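Local coordinates for protein leukotriene A-4 hydrolase (Saccharomyces cerevisiae, PDB 2XQ0) that cleaves di- and tripeptides as a zinc-dependent M1-family aminopeptidase and has a low epoxide hydrolase activity that can open leukotriene A4, at residues A[49-54]-A[111-116]; A[263-268]-A[281-286]; A[516-521]-A[564-569]. All blocks are in the same frame, centred on the assembly; numbering follows the deposited sequence.

Contact 1. Residues A[49-54]-A[111-116]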
loop_
_atom_site.group_PDB
_atom_site.type_symbol
_atom_site.label_atom_id
_atom_site.label_comp_id
_atom_site.label_asym_id
_atom_site.label_seq_id
_atom_site.Cartn_x
_atom_site.Cartn_y
_atom_site.Cartn_z
ATOM N N SER A 49 0.787 -0.660 28.304
ATOM C CA SER A 49 -0.638 -0.786 28.479
ATOM C C SER A 49 -1.386 0.115 27.511
ATOM O O SER A 49 -0.858 1.118 27.051
ATOM C CB SER A 49 -1.015 -0.455 29.916
ATOM O OG SER A 49 -0.996 0.942 30.126
ATOM N N VAL A 50 -2.613 -0.277 27.191
ATOM C CA VAL A 50 -3.498 0.539 26.393
ATOM C C VAL A 50 -4.695 0.897 27.244
ATOM O O VAL A 50 -5.233 0.056 27.981
ATOM C CB VAL A 50 -3.949 -0.149 25.074
ATOM C CG1 VAL A 50 -4.550 -1.542 25.322
ATOM C CG2 VAL A 50 -4.957 0.736 24.323
ATOM N N THR A 51 -5.091 2.159 27.181
ATOM C CA THR A 51 -6.255 2.610 27.931
ATOM C C THR A 51 -7.293 3.154 26.956
ATOM O O THR A 51 -6.991 4.023 26.150
ATOM C CB THR A 51 -5.881 3.720 28.939
ATOM O OG1 THR A 51 -4.797 3.283 29.762
ATOM C CG2 THR A 51 -7.071 4.070 29.816
ATOM N N PHE A 52 -8.504 2.623 27.031
ATOM C CA PHE A 52 -9.630 3.092 26.232
ATOM C C PHE A 52 -10.631 3.808 27.126
ATOM O O PHE A 52 -10.971 3.324 28.222
ATOM C CB PHE A 52 -10.371 1.919 25.596
ATOM C CG PHE A 52 -9.527 1.084 24.676
ATOM C CD1 PHE A 52 -9.262 1.503 23.383
ATOM C CD2 PHE A 52 -9.026 -0.139 25.093
ATOM C CE1 PHE A 52 -8.513 0.724 22.532
ATOM C CE2 PHE A 52 -8.263 -0.915 24.250
ATOM C CZ PHE A 52 -8.005 -0.481 22.968
ATOM N N GLN A 53 -11.134 4.937 26.651
ATOM C CA GLN A 53 -12.320 5.535 27.237
ATOM C C GLN A 53 -13.457 5.021 26.364
ATOM O O GLN A 53 -13.474 5.261 25.153
ATOM C CB GLN A 53 -12.267 7.061 27.181
ATOM C CG GLN A 53 -11.011 7.683 27.747
ATOM C CD GLN A 53 -10.882 7.455 29.224
ATOM O OE1 GLN A 53 -11.883 7.332 29.936
ATOM N NE2 GLN A 53 -9.644 7.395 29.707
ATOM N N LEU A 54 -14.387 4.291 26.969
ATOM C CA LEU A 54 -15.459 3.648 26.210
ATOM C C LEU A 54 -16.843 4.076 26.666
ATOM O O LEU A 54 -17.019 4.564 27.787
ATOM C CB LEU A 54 -15.352 2.126 26.318
ATOM C CG LEU A 54 -14.066 1.449 25.856
ATOM C CD1 LEU A 54 -14.197 -0.067 26.020
ATOM C CD2 LEU A 54 -13.760 1.822 24.413
ATOM N N ASN A 111 -20.390 5.069 30.627
ATOM C CA ASN A 111 -19.042 5.547 30.336
ATOM C C ASN A 111 -18.044 4.946 31.316
ATOM O O ASN A 111 -18.271 4.967 32.531
ATOM C CB ASN A 111 -18.970 7.076 30.405
ATOM C CG ASN A 111 -19.606 7.743 29.210
ATOM O OD1 ASN A 111 -18.913 8.261 28.334
ATOM N ND2 ASN A 111 -20.931 7.737 29.166
ATOM N N PHE A 112 -16.943 4.409 30.795
ATOM C CA PHE A 112 -15.965 3.753 31.656
ATOM C C PHE A 112 -14.579 3.727 31.020
ATOM O O PHE A 112 -14.424 3.963 29.816
ATOM C CB PHE A 112 -16.438 2.345 32.062
ATOM C CG PHE A 112 -16.525 1.357 30.908
ATOM C CD1 PHE A 112 -15.494 0.460 30.667
ATOM C CD2 PHE A 112 -17.645 1.312 30.089
ATOM C CE1 PHE A 112 -15.570 -0.466 29.629
ATOM C CE2 PHE A 112 -17.732 0.389 29.040
ATOM C CZ PHE A 112 -16.687 -0.502 28.807
ATOM N N THR A 113 -13.572 3.473 31.847
ATOM C CA THR A 113 -12.201 3.398 31.385
ATOM C C THR A 113 -11.724 1.958 31.464
ATOM O O THR A 113 -11.955 1.267 32.473
ATOM C CB THR A 113 -11.296 4.289 32.237
ATOM O OG1 THR A 113 -11.705 5.654 32.086
ATOM C CG2 THR A 113 -9.846 4.155 31.808
ATOM N N LEU A 114 -11.076 1.508 30.389
ATOM C CA LEU A 114 -10.555 0.145 30.285
ATOM C C LEU A 114 -9.044 0.159 30.085
ATOM O O LEU A 114 -8.551 0.723 29.106
ATOM C CB LEU A 114 -11.222 -0.577 29.121
ATOM C CG LEU A 114 -10.563 -1.894 28.713
ATOM C CD1 LEU A 114 -10.601 -2.888 29.860
ATOM C CD2 LEU A 114 -11.228 -2.466 27.482
ATOM N N ASN A 115 -8.308 -0.442 31.019
ATOM C CA ASN A 115 -6.859 -0.537 30.898
ATOM C C ASN A 115 -6.404 -1.990 30.789
ATOM O O ASN A 115 -6.784 -2.843 31.594
ATOM C CB ASN A 115 -6.158 0.149 32.075
ATOM C CG ASN A 115 -4.637 0.125 31.949
ATOM O OD1 ASN A 115 -3.972 -0.774 32.463
ATOM N ND2 ASN A 115 -4.087 1.110 31.268
ATOM N N ILE A 116 -5.590 -2.275 29.783
ATOM C CA ILE A 116 -5.044 -3.616 29.603
ATOM C C ILE A 116 -3.526 -3.557 29.514
ATOM O O ILE A 116 -2.976 -2.892 28.631
ATOM C CB ILE A 116 -5.555 -4.239 28.308
ATOM C CG1 ILE A 116 -7.087 -4.158 28.239
ATOM C CG2 ILE A 116 -5.040 -5.670 28.163
ATOM C CD1 ILE A 116 -7.634 -4.315 26.847
HETATM O O HOH W 1 -15.135 7.359 29.659
#
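Asn115 ND2 is shared by two hydroxyl oxygens of the partner strand: it donates to Thr51 OG1 at 2.7 Å and, weakly, to Ser49 OG at 3.3 Å. The Thr51 oxygen lies in the amide plane of Asn115, and CG of Asn115, anti to the backbone N (chi1 -177°), swings the amide across the neighbouring strand. Farther along the same face, Thr113 OG1 donates to Gln53 OE1 over 2.7 Å, meeting that carbonyl well off its axis and tilted from its plane; a water also donates to this oxygen. Between the two polar pairs the methyls Thr51 CG2 and Thr113 CG2 press together at 3.4 Å, tighter than a normal carbon contact.

Antiparallel pairing sets this register. Val50 with Ile116, Phe52 with Leu114 and Leu54 with Phe112 are hydrogen-bonded pairs, each closed by two backbone bonds, whereas Thr51–Asn115 and Gln53–Thr113 are non-hydrogen-bonded pairs.

The other face is apolar. Leu54 CB sits over one face of the Phe112 ring, 4.1 Å from its centroid, while Leu54 CD1 reaches CZ of that ring at 3.8 Å. Leu114 CD2 touches both Phe52 CD2 and Leu54 CD1, and Ile116 CD1 meets the edge of the Phe52 ring.

Within the large mixed sheet of the M1 N-terminal domain, strand 45-56 is flanked by strands 28-40 and 111-120, the latter followed by strand 74-81. The apolar side chains also meet Leu67 and Leu69 of strand 66-69, while Val50 and Ile116 touch Pro156.

Contact 2. Residues A[263-268]-A[281-286]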
loop_
_atom_site.group_PDB
_atom_site.type_symbol
_atom_site.label_atom_id
_atom_site.label_comp_id
_atom_site.label_asym_id
_atom_site.label_seq_id
_atom_site.Cartn_x
_atom_site.Cartn_y
_atom_site.Cartn_z
ATOM N N ASP A 263 4.539 14.341 7.053
ATOM C CA ASP A 263 5.925 13.920 7.185
ATOM C C ASP A 263 6.118 12.576 6.516
ATOM O O ASP A 263 5.163 11.834 6.330
ATOM C CB ASP A 263 6.306 13.813 8.662
ATOM C CG ASP A 263 6.348 15.165 9.357
ATOM O OD1 ASP A 263 6.406 16.219 8.669
ATOM O OD2 ASP A 263 6.353 15.167 10.602
ATOM N N ILE A 264 7.363 12.273 6.162
ATOM C CA ILE A 264 7.708 11.009 5.523
ATOM C C ILE A 264 8.838 10.299 6.277
ATOM O O ILE A 264 9.865 10.903 6.559
ATOM C CB ILE A 264 8.130 11.247 4.072
ATOM C CG1 ILE A 264 6.999 11.932 3.302
ATOM C CG2 ILE A 264 8.576 9.910 3.393
ATOM C CD1 ILE A 264 7.418 12.470 1.954
ATOM N N LEU A 265 8.635 9.023 6.617
ATOM C CA LEU A 265 9.699 8.179 7.156
ATOM C C LEU A 265 10.240 7.321 6.030
ATOM O O LEU A 265 9.497 6.527 5.467
ATOM C CB LEU A 265 9.160 7.245 8.259
ATOM C CG LEU A 265 10.124 6.143 8.717
ATOM C CD1 LEU A 265 11.323 6.744 9.389
ATOM C CD2 LEU A 265 9.437 5.130 9.668
ATOM N N VAL A 266 11.519 7.483 5.683
ATOM C CA VAL A 266 12.118 6.641 4.657
ATOM C C VAL A 266 12.741 5.471 5.382
ATOM O O VAL A 266 13.744 5.618 6.084
ATOM C CB VAL A 266 13.157 7.377 3.779
ATOM C CG1 VAL A 266 13.843 6.390 2.859
ATOM C CG2 VAL A 266 12.472 8.483 2.951
ATOM N N ASN A 267 12.110 4.309 5.242
ATOM C CA ASN A 267 12.427 3.170 6.087
ATOM C C ASN A 267 13.716 2.451 5.716
ATOM O O ASN A 267 14.368 2.791 4.721
ATOM C CB ASN A 267 11.263 2.183 6.068
ATOM C CG ASN A 267 10.493 2.170 7.365
ATOM O OD1 ASN A 267 11.073 2.228 8.446
ATOM N ND2 ASN A 267 9.177 2.081 7.266
ATOM N N VAL A 268 14.059 1.449 6.522
ATOM C CA VAL A 268 15.197 0.569 6.259
ATOM C C VAL A 268 14.964 -0.233 4.981
ATOM O O VAL A 268 13.833 -0.371 4.517
ATOM C CB VAL A 268 15.465 -0.395 7.457
ATOM C CG1 VAL A 268 15.902 0.393 8.686
ATOM C CG2 VAL A 268 14.227 -1.220 7.774
ATOM N N MET A 281 2.690 10.428 9.370
ATOM C CA MET A 281 3.991 9.794 9.151
ATOM C C MET A 281 3.891 8.712 8.099
ATOM O O MET A 281 3.789 7.547 8.423
ATOM C CB MET A 281 4.561 9.202 10.454
ATOM C CG MET A 281 6.047 8.795 10.402
ATOM S SD MET A 281 7.211 10.103 9.906
ATOM C CE MET A 281 6.948 11.274 11.252
ATOM N N THR A 282 3.918 9.110 6.839
ATOM C CA THR A 282 3.949 8.158 5.737
ATOM C C THR A 282 5.206 7.296 5.849
ATOM O O THR A 282 6.299 7.812 6.050
ATOM C CB THR A 282 3.942 8.943 4.394
ATOM O OG1 THR A 282 2.618 9.437 4.165
ATOM C CG2 THR A 282 4.348 8.043 3.225
ATOM N N PHE A 283 5.054 5.979 5.731
ATOM C CA PHE A 283 6.192 5.080 5.727
ATOM C C PHE A 283 6.537 4.864 4.273
ATOM O O PHE A 283 5.661 4.571 3.467
ATOM C CB PHE A 283 5.857 3.737 6.377
ATOM C CG PHE A 283 5.877 3.750 7.875
ATOM C CD1 PHE A 283 5.519 4.881 8.589
ATOM C CD2 PHE A 283 6.232 2.604 8.576
ATOM C CE1 PHE A 283 5.533 4.884 9.978
ATOM C CE2 PHE A 283 6.248 2.597 9.963
ATOM C CZ PHE A 283 5.900 3.741 10.666
ATOM N N ALA A 284 7.806 5.045 3.920
ATOM C CA ALA A 284 8.214 4.917 2.524
ATOM C C ALA A 284 9.419 3.983 2.334
ATOM O O ALA A 284 10.279 3.890 3.209
ATOM C CB ALA A 284 8.506 6.297 1.940
ATOM N N THR A 285 9.453 3.284 1.196
ATOM C CA THR A 285 10.590 2.452 0.790
ATOM C C THR A 285 11.745 3.349 0.336
ATOM O O THR A 285 11.532 4.352 -0.350
ATOM C CB THR A 285 10.194 1.478 -0.366
ATOM O OG1 THR A 285 11.331 0.728 -0.810
ATOM C CG2 THR A 285 9.598 2.240 -1.556
ATOM N N PRO A 286 12.972 3.004 0.734
ATOM C CA PRO A 286 14.160 3.740 0.277
ATOM C C PRO A 286 14.381 3.590 -1.222
ATOM O O PRO A 286 15.138 4.360 -1.803
ATOM C CB PRO A 286 15.319 3.068 1.022
ATOM C CG PRO A 286 14.710 2.141 1.998
ATOM C CD PRO A 286 13.307 1.865 1.605
#
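Leu265 and Phe283 are paired residues on parallel strands, and their side chains point the same way: a chi1 of 169° carries the leucine branch out over the ring, where Leu265 CD2 stands above the centre of Phe283, 3.8 Å from its centroid, in a CH-pi contact. Leu265 CB lies beside Met281 SD at 3.8 Å. The methionine chain, bent at chi2 and chi3, carries CE on to Asp263 CB. Asn267 ND2 approaches Phe283 CD2 obliquely, the amide and ring planes 76° apart, while Asn267 OD1 is held by Tyr141 OH.

On the face bearing Ile264, Val266 and Ala284, Ile264 CG2 meets Ala284 CB at 3.9 Å. Four backbone bonds fix the register; Leu265 N donates to Thr282 O and Leu265 O accepts from Ala284 N, both at 2.7 Å. Asp263 OD1 accepts from Thr224 N. Thr282 OG1 bonds to Tyr262 OH, and the threonine side chain lies about 4 Å from that of Glu302, the catalytic proton acceptor.

The pair lies inside the mixed sheet of the peptidase domain, between strand 223-227 and the short antiparallel strand 275-276; helix 229-239 packs on Ile264 and Val266.

Contact 3. Residues A[516-521]-A[564-569]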
loop_
_atom_site.group_PDB
_atom_site.type_symbol
_atom_site.label_atom_id
_atom_site.label_comp_id
_atom_site.label_asym_id
_atom_site.label_seq_id
_atom_site.Cartn_x
_atom_site.Cartn_y
_atom_site.Cartn_z
ATOM N N GLU A 516 9.377 -3.735 -20.135
ATOM C CA GLU A 516 8.227 -4.620 -19.980
ATOM C C GLU A 516 7.767 -5.134 -21.352
ATOM O O GLU A 516 7.765 -6.351 -21.593
ATOM C CB GLU A 516 7.096 -3.910 -19.214
ATOM C CG GLU A 516 5.790 -4.677 -19.093
ATOM C CD GLU A 516 5.909 -5.944 -18.256
ATOM O OE1 GLU A 516 7.037 -6.464 -18.093
ATOM O OE2 GLU A 516 4.867 -6.427 -17.758
ATOM N N THR A 517 7.413 -4.211 -22.252
ATOM C CA THR A 517 6.947 -4.552 -23.605
ATOM C C THR A 517 7.897 -5.514 -24.336
ATOM O O THR A 517 7.454 -6.412 -25.042
ATOM C CB THR A 517 6.695 -3.274 -24.459
ATOM O OG1 THR A 517 5.808 -2.386 -23.759
ATOM C CG2 THR A 517 6.090 -3.622 -25.824
ATOM N N LEU A 518 9.201 -5.340 -24.151
ATOM C CA LEU A 518 10.186 -6.234 -24.754
ATOM C C LEU A 518 10.067 -7.683 -24.284
ATOM O O LEU A 518 10.210 -8.612 -25.083
ATOM C CB LEU A 518 11.605 -5.745 -24.480
ATOM C CG LEU A 518 12.048 -4.504 -25.243
ATOM C CD1 LEU A 518 13.410 -4.059 -24.737
ATOM C CD2 LEU A 518 12.073 -4.774 -26.747
ATOM N N THR A 519 9.847 -7.886 -22.987
ATOM C CA THR A 519 9.663 -9.242 -22.471
ATOM C C THR A 519 8.297 -9.794 -22.896
ATOM O O THR A 519 8.102 -11.007 -22.973
ATOM C CB THR A 519 9.822 -9.315 -20.936
ATOM O OG1 THR A 519 8.740 -8.624 -20.305
ATOM C CG2 THR A 519 11.159 -8.698 -20.500
ATOM N N GLN A 520 7.359 -8.892 -23.175
ATOM C CA GLN A 520 6.114 -9.249 -23.845
ATOM C C GLN A 520 6.389 -9.437 -25.339
ATOM O O GLN A 520 5.474 -9.678 -26.133
ATOM C CB GLN A 520 5.080 -8.143 -23.655
ATOM C CG GLN A 520 4.740 -7.855 -22.209
ATOM C CD GLN A 520 3.614 -8.724 -21.708
ATOM O OE1 GLN A 520 2.733 -9.111 -22.473
ATOM N NE2 GLN A 520 3.632 -9.035 -20.415
ATOM N N ASN A 521 7.661 -9.314 -25.709
ATOM C CA ASN A 521 8.097 -9.386 -27.103
ATOM C C ASN A 521 7.283 -8.518 -28.061
ATOM O O ASN A 521 6.865 -8.980 -29.121
ATOM C CB ASN A 521 8.145 -10.836 -27.586
ATOM C CG ASN A 521 9.233 -11.638 -26.901
ATOM O OD1 ASN A 521 10.325 -11.132 -26.647
ATOM N ND2 ASN A 521 8.938 -12.892 -26.593
ATOM N N PHE A 564 17.186 -6.216 -15.131
ATOM C CA PHE A 564 17.492 -7.578 -14.710
ATOM C C PHE A 564 16.540 -8.586 -15.353
ATOM O O PHE A 564 16.974 -9.629 -15.854
ATOM C CB PHE A 564 17.476 -7.690 -13.190
ATOM C CG PHE A 564 18.773 -7.302 -12.548
ATOM C CD1 PHE A 564 19.941 -7.980 -12.860
ATOM C CD2 PHE A 564 18.828 -6.279 -11.625
ATOM C CE1 PHE A 564 21.140 -7.633 -12.268
ATOM C CE2 PHE A 564 20.032 -5.933 -11.023
ATOM C CZ PHE A 564 21.180 -6.607 -11.344
ATOM N N LYS A 565 15.250 -8.255 -15.367
ATOM C CA LYS A 565 14.242 -9.145 -15.930
ATOM C C LYS A 565 14.444 -9.346 -17.435
ATOM O O LYS A 565 14.357 -10.470 -17.941
ATOM C CB LYS A 565 12.839 -8.619 -15.634
ATOM C CG LYS A 565 11.719 -9.535 -16.093
ATOM C CD LYS A 565 10.375 -8.843 -15.942
ATOM C CE LYS A 565 9.231 -9.771 -16.273
ATOM N NZ LYS A 565 7.914 -9.073 -16.256
ATOM N N PHE A 566 14.723 -8.269 -18.162
ATOM C CA PHE A 566 15.027 -8.440 -19.581
ATOM C C PHE A 566 16.229 -9.354 -19.745
ATOM O O PHE A 566 16.249 -10.212 -20.629
ATOM C CB PHE A 566 15.319 -7.126 -20.280
ATOM C CG PHE A 566 15.789 -7.301 -21.698
ATOM C CD1 PHE A 566 14.892 -7.661 -22.699
ATOM C CD2 PHE A 566 17.125 -7.121 -22.029
ATOM C CE1 PHE A 566 15.320 -7.821 -24.016
ATOM C CE2 PHE A 566 17.560 -7.281 -23.345
ATOM C CZ PHE A 566 16.654 -7.634 -24.337
ATOM N N GLN A 567 17.232 -9.160 -18.891
ATOM C CA GLN A 567 18.438 -9.970 -18.932
ATOM C C GLN A 567 18.102 -11.440 -18.730
ATOM O O GLN A 567 18.701 -12.313 -19.368
ATOM C CB GLN A 567 19.451 -9.490 -17.889
ATOM C CG GLN A 567 20.227 -8.253 -18.319
ATOM C CD GLN A 567 21.145 -7.730 -17.232
ATOM O OE1 GLN A 567 21.244 -8.313 -16.152
ATOM N NE2 GLN A 567 21.818 -6.620 -17.508
ATOM N N ILE A 568 17.135 -11.711 -17.857
ATOM C CA ILE A 568 16.724 -13.085 -17.568
ATOM C C ILE A 568 15.927 -13.680 -18.731
ATOM O O ILE A 568 16.188 -14.799 -19.168
ATOM C CB ILE A 568 15.886 -13.173 -16.272
ATOM C CG1 ILE A 568 16.717 -12.730 -15.061
ATOM C CG2 ILE A 568 15.355 -14.583 -16.072
ATOM C CD1 ILE A 568 18.049 -13.440 -14.943
ATOM N N PHE A 569 14.954 -12.918 -19.218
ATOM C CA PHE A 569 14.148 -13.318 -20.369
ATOM C C PHE A 569 15.028 -13.612 -21.585
ATOM O O PHE A 569 14.666 -14.411 -22.453
ATOM C CB PHE A 569 13.114 -12.231 -20.695
ATOM C CG PHE A 569 11.752 -12.494 -20.112
ATOM C CD1 PHE A 569 11.509 -12.290 -18.758
ATOM C CD2 PHE A 569 10.714 -12.948 -20.916
ATOM C CE1 PHE A 569 10.256 -12.532 -18.220
ATOM C CE2 PHE A 569 9.457 -13.193 -20.382
ATOM C CZ PHE A 569 9.227 -12.989 -19.033
#
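Lys565 reaches across to Glu516: all four of its torsions are near 180°, and the chain runs straight out to NZ, 3.3 Å from Glu516 OE1 in a salt bridge whose hydrogen bond is weak. Lys562, one turn earlier, makes a long, weak ion pair with the same oxygen. One residue on, Phe566 brings its ring against Leu518 and Thr519: Thr519 CG2 lies at the ring edge, and Leu518 CB approaches CD1 obliquely at 4.2 Å. The indole of Trp533 meets the Phe566 ring edge-to-face, and Leu518 O accepts from Trp533 NE1.

A turn beyond Lys565, Phe569 offers a ring face to Thr519. CB of the threonine stands 3.8 Å from the ring centroid, only 11° off the normal. Thr519 OG1 turns back to its own helix and donates to Glu516 O at 2.8 Å, in the carbonyl plane and on a lone pair; Gln520 N gives that oxygen a second bond. An alanine in place of Phe569 would remove the ring from beneath Thr519 CB and would probably open a gap beside the end of helix 508-519.

This is helix-to-helix packing within the helical C-terminal region of the M1 enzyme, away from the active site. With the threonine hydroxyl engaged within its own helix, carbon groups are what it presents to the aromatic rings, so the two helices join chiefly through apolar contacts, supplemented by one weak ionic link.

In the fold
The three contacts follow one another along the chain, in the N-terminal, peptidase and C-terminal regions, and none touches another. Contact 2 is central: its centre lies about 12 Å from that of the chain, about 31 Å from the centre of contact 1 and about 30 Å from that of contact 3. The outer two lie on opposite sides of the chain's centre, their own centres about 55 Å apart. Contact 2 is also nearest the chemistry, the Thr285 side chain being about 7 Å from bound bestatin and that of Thr282 about 10 Å from the zinc. In contact 1, the Val50 side chain lies about 11 Å from that of substrate-binding Leu146, whereas contact 3 lies away from the catalytic and substrate sites.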